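Local coordinates for clavulanic acid biosynthesis oligopeptide binding protein 2 (Streptomyces clavuligerus, PDB 2WOL) that probably binds a peptide or peptide-like ligand, as a family 5 extracellular solute-binding protein encoded by oppA2 and associated with clavulanic acid biosynthesis, at residues R36-A41 and I253-D258; I395-G400 and L448-W453. One frame throughout, in Å; residues are numbered along the deposited sequence.

Interactions 1 and 2 belong to two different sheets and do not touch: their centres are about 26 Å apart and their nearest atoms about 12 Å. Along the chain they come in series, interaction 1 closing before interaction 2 opens. In interaction 1, the ends of the parallel neighbours 34-39 and 248-253 meet where the latter turns into helix 257-265, in a mixed five-stranded sheet. Interaction 2 joins the parallel strands 391-398 and 448-453 inside a separate mixed sheet that also includes 303-309 and 523-534. Each thus brings distant sequence together within its own part of the molecule, consistent with the multi-lobed build of family 5 solute-binding proteins.

Interaction 1 (R36-A41 and I253-D258); sequences RLVSSA and IGLDVD
Ser39 and Ser40 meet the chain running from Ile253 to Leu255 chiefly through backbone atoms. Gly254 N donates to Ser39 O at 3.0 Å, a bent bond of 141° whose donor is tilted from the carbonyl plane. The CA-H of Ile253 points to the same oxygen, so Ser39 O collects a second, softer contact. Packing is also tight one residue on, where Ser40 CB comes within 3.1 Å of Leu255 O. The hydroxyl of Ser40 is hydrogen-bonded to Glu274. Apolar contacts lie around this backbone centre: Val38 CG2 reaches Leu255 CD1 at 3.7 Å, the two side chains crossing at about a right angle, and Ile253 CG2 rests 3.7 Å from Ala41 C. Ser39 OG donates to Ala41 O at 2.6 Å, on a lone pair in the carbonyl plane, which ties down the turn after the strand. Leu255 N is buried without a polar partner in the model. Toward solvent the contact thins out. Gly254 is exposed, with backbone angles that suit glycine, and Val257 adds just CG1, 3.8 Å from both CB and OG of Ser40, whose chi1 of 77° holds the hydroxyl on that side. The helix that follows is N-capped by Asp256, whose OD2 accepts a weak bond from Asp258 N and another bond from Val259 N. Strand 34-39 runs between strands 248-253 and 271-272, Leu37 packing on Val249 and Leu251, while helix 257-265 approaches through Leu260, which touches Val38.

Interaction 2 (I395-G400 and L448-W453); sequences IGTQRG and LLVTDW
Ile395 has CG1 anti to the backbone N (chi1 -176°) and an extended chain beyond it, which lays CG1 over Leu448 and carries CD1 on to Val450. CG1 lies 3.8 Å from Leu448 CB, and CD1 meets Val450 CG2 at 3.6 Å, that methyl being the branch set beside the valine's own backbone N. Both pairs cross at a slant. Next along the strand, Thr397 and Val450 lie side by side and point the same way, with OG1 3.9 Å from Val450 CB. The backbones pair as parallel strands, Ile395 matched with Leu448 and Gly396 with Leu449. Gly396 serves both bonds between them: its N donates to Leu448 O at 2.8 Å, nearly straight at 172°, and its O accepts from Val450 N at 3.0 Å, at 167°. The flanking CA-H groups of Ile395 and Leu449 approach the same two carbonyl oxygens, as in other parallel sheets. Lacking a side chain, Gly396 lets Leu449 CD2 pack 3.9 Å from its CA. Strand 448-453 is paired antiparallel with 303-309 on its other side, Leu449 already bonding to Ala308; beyond Val450 the two segments part, and Trp453 reaches Phe463 and Trp480. On its far edge strand 391-398 is bonded to strand 418-425, to which helix 401-414 leads in a beta-alpha-beta unit; Val409 of that helix touches Ile395. Every touching residue is buried, so the two nearly straight amide bonds probably work in a setting of low polarity, where they satisfy both polar backbone atoms of Gly396, together with Leu448 O and Val450 N, while hydrocarbon contacts fill the face carrying Ile395 and Leu448.

Interaction 1 (R36-A41 and I253-D258)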
loop_
_atom_site.group_PDB
_atom_site.type_symbol
_atom_site.label_atom_id
_atom_site.label_comp_id
_atom_site.label_asym_id
_atom_site.label_seq_id
_atom_site.Cartn_x
_atom_site.Cartn_y
_atom_site.Cartn_z
ATOM N N ARG A 36 4.771 23.143 -5.696
ATOM C CA ARG A 36 4.676 23.344 -4.258
ATOM C C ARG A 36 3.801 22.274 -3.629
ATOM O O ARG A 36 2.578 22.263 -3.804
ATOM C CB ARG A 36 4.141 24.745 -3.949
ATOM C CG ARG A 36 5.079 25.872 -4.375
ATOM C CD ARG A 36 4.408 27.240 -4.291
ATOM N NE ARG A 36 3.848 27.505 -2.964
ATOM C CZ ARG A 36 4.526 28.010 -1.932
ATOM N NH1 ARG A 36 5.813 28.323 -2.047
ATOM N NH2 ARG A 36 3.910 28.203 -0.773
ATOM N N LEU A 37 4.449 21.356 -2.918
ATOM C CA LEU A 37 3.770 20.238 -2.273
ATOM C C LEU A 37 3.672 20.475 -0.776
ATOM O O LEU A 37 4.432 21.261 -0.208
ATOM C CB LEU A 37 4.511 18.923 -2.549
ATOM C CG LEU A 37 4.689 18.512 -4.015
ATOM C CD1 LEU A 37 5.471 17.223 -4.113
ATOM C CD2 LEU A 37 3.340 18.376 -4.713
ATOM N N VAL A 38 2.728 19.791 -0.138
ATOM C CA VAL A 38 2.566 19.912 1.303
ATOM C C VAL A 38 2.251 18.547 1.927
ATOM O O VAL A 38 1.666 17.674 1.285
ATOM C CB VAL A 38 1.511 21.004 1.660
ATOM C CG1 VAL A 38 0.112 20.617 1.177
ATOM C CG2 VAL A 38 1.534 21.331 3.152
ATOM N N SER A 39 2.682 18.369 3.173
ATOM C CA SER A 39 2.433 17.151 3.937
ATOM C C SER A 39 2.293 17.535 5.402
ATOM O O SER A 39 2.897 18.519 5.855
ATOM C CB SER A 39 3.596 16.163 3.763
ATOM O OG SER A 39 3.437 15.016 4.585
ATOM N N SER A 40 1.498 16.761 6.136
ATOM C CA SER A 40 1.366 16.964 7.575
ATOM C C SER A 40 2.479 16.256 8.339
ATOM O O SER A 40 2.682 16.520 9.524
ATOM C CB SER A 40 -0.007 16.496 8.071
ATOM O OG SER A 40 -0.080 15.086 8.175
ATOM N N ALA A 41 3.187 15.359 7.655
ATOM C CA ALA A 41 4.227 14.540 8.266
ATOM C C ALA A 41 5.511 14.585 7.450
ATOM O O ALA A 41 5.480 14.758 6.233
ATOM C CB ALA A 41 3.748 13.111 8.410
ATOM N N ILE A 253 6.508 20.785 5.157
ATOM C CA ILE A 253 6.258 19.669 6.071
ATOM C C ILE A 253 5.763 20.143 7.437
ATOM O O ILE A 253 6.210 21.173 7.945
ATOM C CB ILE A 253 7.562 18.862 6.295
ATOM C CG1 ILE A 253 8.077 18.302 4.963
ATOM C CG2 ILE A 253 7.358 17.740 7.327
ATOM C CD1 ILE A 253 9.492 17.728 5.020
ATOM N N GLY A 254 4.838 19.385 8.024
ATOM C CA GLY A 254 4.513 19.528 9.448
ATOM C C GLY A 254 3.256 20.286 9.820
ATOM O O GLY A 254 3.017 20.545 10.999
ATOM N N LEU A 255 2.442 20.630 8.826
ATOM C CA LEU A 255 1.196 21.354 9.086
ATOM C C LEU A 255 0.120 20.479 9.715
ATOM O O LEU A 255 -0.014 19.300 9.381
ATOM C CB LEU A 255 0.641 21.962 7.798
ATOM C CG LEU A 255 1.498 22.992 7.065
ATOM C CD1 LEU A 255 0.688 23.635 5.959
ATOM C CD2 LEU A 255 2.026 24.040 8.021
ATOM N N ASP A 256 -0.661 21.079 10.611
ATOM C CA ASP A 256 -1.896 20.473 11.089
ATOM C C ASP A 256 -2.746 20.126 9.866
ATOM O O ASP A 256 -2.741 20.865 8.886
ATOM C CB ASP A 256 -2.639 21.455 11.998
ATOM C CG ASP A 256 -4.068 21.041 12.262
ATOM O OD1 ASP A 256 -4.286 20.187 13.149
ATOM O OD2 ASP A 256 -4.971 21.563 11.576
ATOM N N VAL A 257 -3.466 19.007 9.924
ATOM C CA VAL A 257 -4.208 18.527 8.756
ATOM C C VAL A 257 -5.276 19.505 8.250
ATOM O O VAL A 257 -5.493 19.608 7.043
ATOM C CB VAL A 257 -4.798 17.105 8.965
ATOM C CG1 VAL A 257 -3.683 16.059 8.942
ATOM C CG2 VAL A 257 -5.625 17.018 10.252
ATOM N N ASP A 258 -5.930 20.228 9.155
ATOM C CA ASP A 258 -6.944 21.198 8.732
ATOM C C ASP A 258 -6.327 22.482 8.205
ATOM O O ASP A 258 -6.848 23.074 7.259
ATOM C CB ASP A 258 -7.944 21.482 9.852
ATOM C CG ASP A 258 -8.770 20.262 10.205
ATOM O OD1 ASP A 258 -9.480 19.739 9.320
ATOM O OD2 ASP A 258 -8.700 19.818 11.367
#

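Interaction 2 (I395-G400 and L448-W453)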
loop_
_atom_site.group_PDB
_atom_site.type_symbol
_atom_site.label_atom_id
_atom_site.label_comp_id
_atom_site.label_asym_id
_atom_site.label_seq_id
_atom_site.Cartn_x
_atom_site.Cartn_y
_atom_site.Cartn_z
ATOM N N ILE A 395 -12.873 -6.428 21.932
ATOM C CA ILE A 395 -12.427 -5.954 20.626
ATOM C C ILE A 395 -11.266 -4.970 20.788
ATOM O O ILE A 395 -11.350 -4.020 21.572
ATOM C CB ILE A 395 -13.598 -5.345 19.785
ATOM C CG1 ILE A 395 -13.108 -4.944 18.384
ATOM C CG2 ILE A 395 -14.299 -4.184 20.530
ATOM C CD1 ILE A 395 -14.229 -4.747 17.367
ATOM N N GLY A 396 -10.182 -5.221 20.058
ATOM C CA GLY A 396 -9.016 -4.341 20.066
ATOM C C GLY A 396 -9.105 -3.289 18.978
ATOM O O GLY A 396 -9.551 -3.575 17.863
ATOM N N THR A 397 -8.677 -2.069 19.297
ATOM C CA THR A 397 -8.773 -0.954 18.358
ATOM C C THR A 397 -7.786 0.170 18.692
ATOM O O THR A 397 -7.061 0.089 19.685
ATOM C CB THR A 397 -10.222 -0.402 18.299
ATOM O OG1 THR A 397 -10.352 0.495 17.194
ATOM C CG2 THR A 397 -10.596 0.321 19.588
ATOM N N GLN A 398 -7.755 1.188 17.833
ATOM C CA GLN A 398 -7.033 2.444 18.070
ATOM C C GLN A 398 -8.027 3.499 18.523
ATOM O O GLN A 398 -9.224 3.381 18.254
ATOM C CB GLN A 398 -6.428 2.976 16.766
ATOM C CG GLN A 398 -5.309 2.187 16.132
ATOM C CD GLN A 398 -4.806 2.840 14.847
ATOM O OE1 GLN A 398 -5.503 3.654 14.232
ATOM N NE2 GLN A 398 -3.591 2.492 14.441
ATOM N N ARG A 399 -7.529 4.552 19.171
ATOM C CA ARG A 399 -8.297 5.785 19.353
ATOM C C ARG A 399 -8.601 6.419 17.996
ATOM O O ARG A 399 -7.808 6.299 17.059
ATOM C CB ARG A 399 -7.525 6.780 20.226
ATOM C CG ARG A 399 -7.785 6.632 21.716
ATOM C CD ARG A 399 -6.699 7.287 22.566
ATOM N NE ARG A 399 -5.498 6.455 22.687
ATOM C CZ ARG A 399 -5.279 5.571 23.660
ATOM N NH1 ARG A 399 -6.179 5.378 24.616
ATOM N NH2 ARG A 399 -4.150 4.872 23.674
ATOM N N GLY A 400 -9.751 7.082 17.892
ATOM C CA GLY A 400 -10.129 7.786 16.667
ATOM C C GLY A 400 -11.179 7.064 15.843
ATOM O O GLY A 400 -12.159 6.548 16.384
ATOM N N LEU A 448 -11.529 -9.990 18.693
ATOM C CA LEU A 448 -11.768 -9.203 17.485
ATOM C C LEU A 448 -10.789 -8.039 17.424
ATOM O O LEU A 448 -10.386 -7.508 18.464
ATOM C CB LEU A 448 -13.202 -8.657 17.445
ATOM C CG LEU A 448 -14.366 -9.605 17.742
ATOM C CD1 LEU A 448 -14.825 -9.413 19.184
ATOM C CD2 LEU A 448 -15.525 -9.370 16.793
ATOM N N LEU A 449 -10.423 -7.644 16.206
ATOM C CA LEU A 449 -9.491 -6.538 15.974
ATOM C C LEU A 449 -9.973 -5.692 14.809
ATOM O O LEU A 449 -10.334 -6.232 13.756
ATOM C CB LEU A 449 -8.088 -7.069 15.661
ATOM C CG LEU A 449 -7.326 -7.759 16.796
ATOM C CD1 LEU A 449 -6.142 -8.545 16.251
ATOM C CD2 LEU A 449 -6.864 -6.715 17.819
ATOM N N VAL A 450 -9.972 -4.373 14.993
ATOM C CA VAL A 450 -10.307 -3.442 13.917
ATOM C C VAL A 450 -9.025 -2.992 13.236
ATOM O O VAL A 450 -8.081 -2.559 13.898
ATOM C CB VAL A 450 -11.052 -2.188 14.442
ATOM C CG1 VAL A 450 -11.356 -1.208 13.296
ATOM C CG2 VAL A 450 -12.331 -2.581 15.155
ATOM N N THR A 451 -8.985 -3.085 11.911
ATOM C CA THR A 451 -7.830 -2.576 11.187
ATOM C C THR A 451 -8.159 -2.169 9.757
ATOM O O THR A 451 -9.281 -2.354 9.291
ATOM C CB THR A 451 -6.632 -3.568 11.241
ATOM O OG1 THR A 451 -5.426 -2.874 10.896
ATOM C CG2 THR A 451 -6.835 -4.753 10.310
ATOM N N ASP A 452 -7.178 -1.578 9.085
ATOM C CA ASP A 452 -7.259 -1.349 7.651
ATOM C C ASP A 452 -5.963 -1.828 7.014
ATOM O O ASP A 452 -4.945 -1.949 7.697
ATOM C CB ASP A 452 -7.582 0.115 7.318
ATOM C CG ASP A 452 -6.441 1.074 7.621
ATOM O OD1 ASP A 452 -5.611 0.803 8.515
ATOM O OD2 ASP A 452 -6.390 2.132 6.960
ATOM N N TRP A 453 -6.017 -2.123 5.720
ATOM C CA TRP A 453 -4.910 -2.757 5.022
ATOM C C TRP A 453 -4.886 -2.323 3.567
ATOM O O TRP A 453 -5.929 -2.254 2.918
ATOM C CB TRP A 453 -5.047 -4.280 5.100
ATOM C CG TRP A 453 -4.216 -5.026 4.094
ATOM C CD1 TRP A 453 -4.668 -5.650 2.965
ATOM C CD2 TRP A 453 -2.796 -5.224 4.122
ATOM N NE1 TRP A 453 -3.620 -6.223 2.289
ATOM C CE2 TRP A 453 -2.459 -5.981 2.977
ATOM C CE3 TRP A 453 -1.777 -4.837 5.002
ATOM C CZ2 TRP A 453 -1.145 -6.358 2.688
ATOM C CZ3 TRP A 453 -0.471 -5.224 4.718
ATOM C CH2 TRP A 453 -0.168 -5.971 3.567
#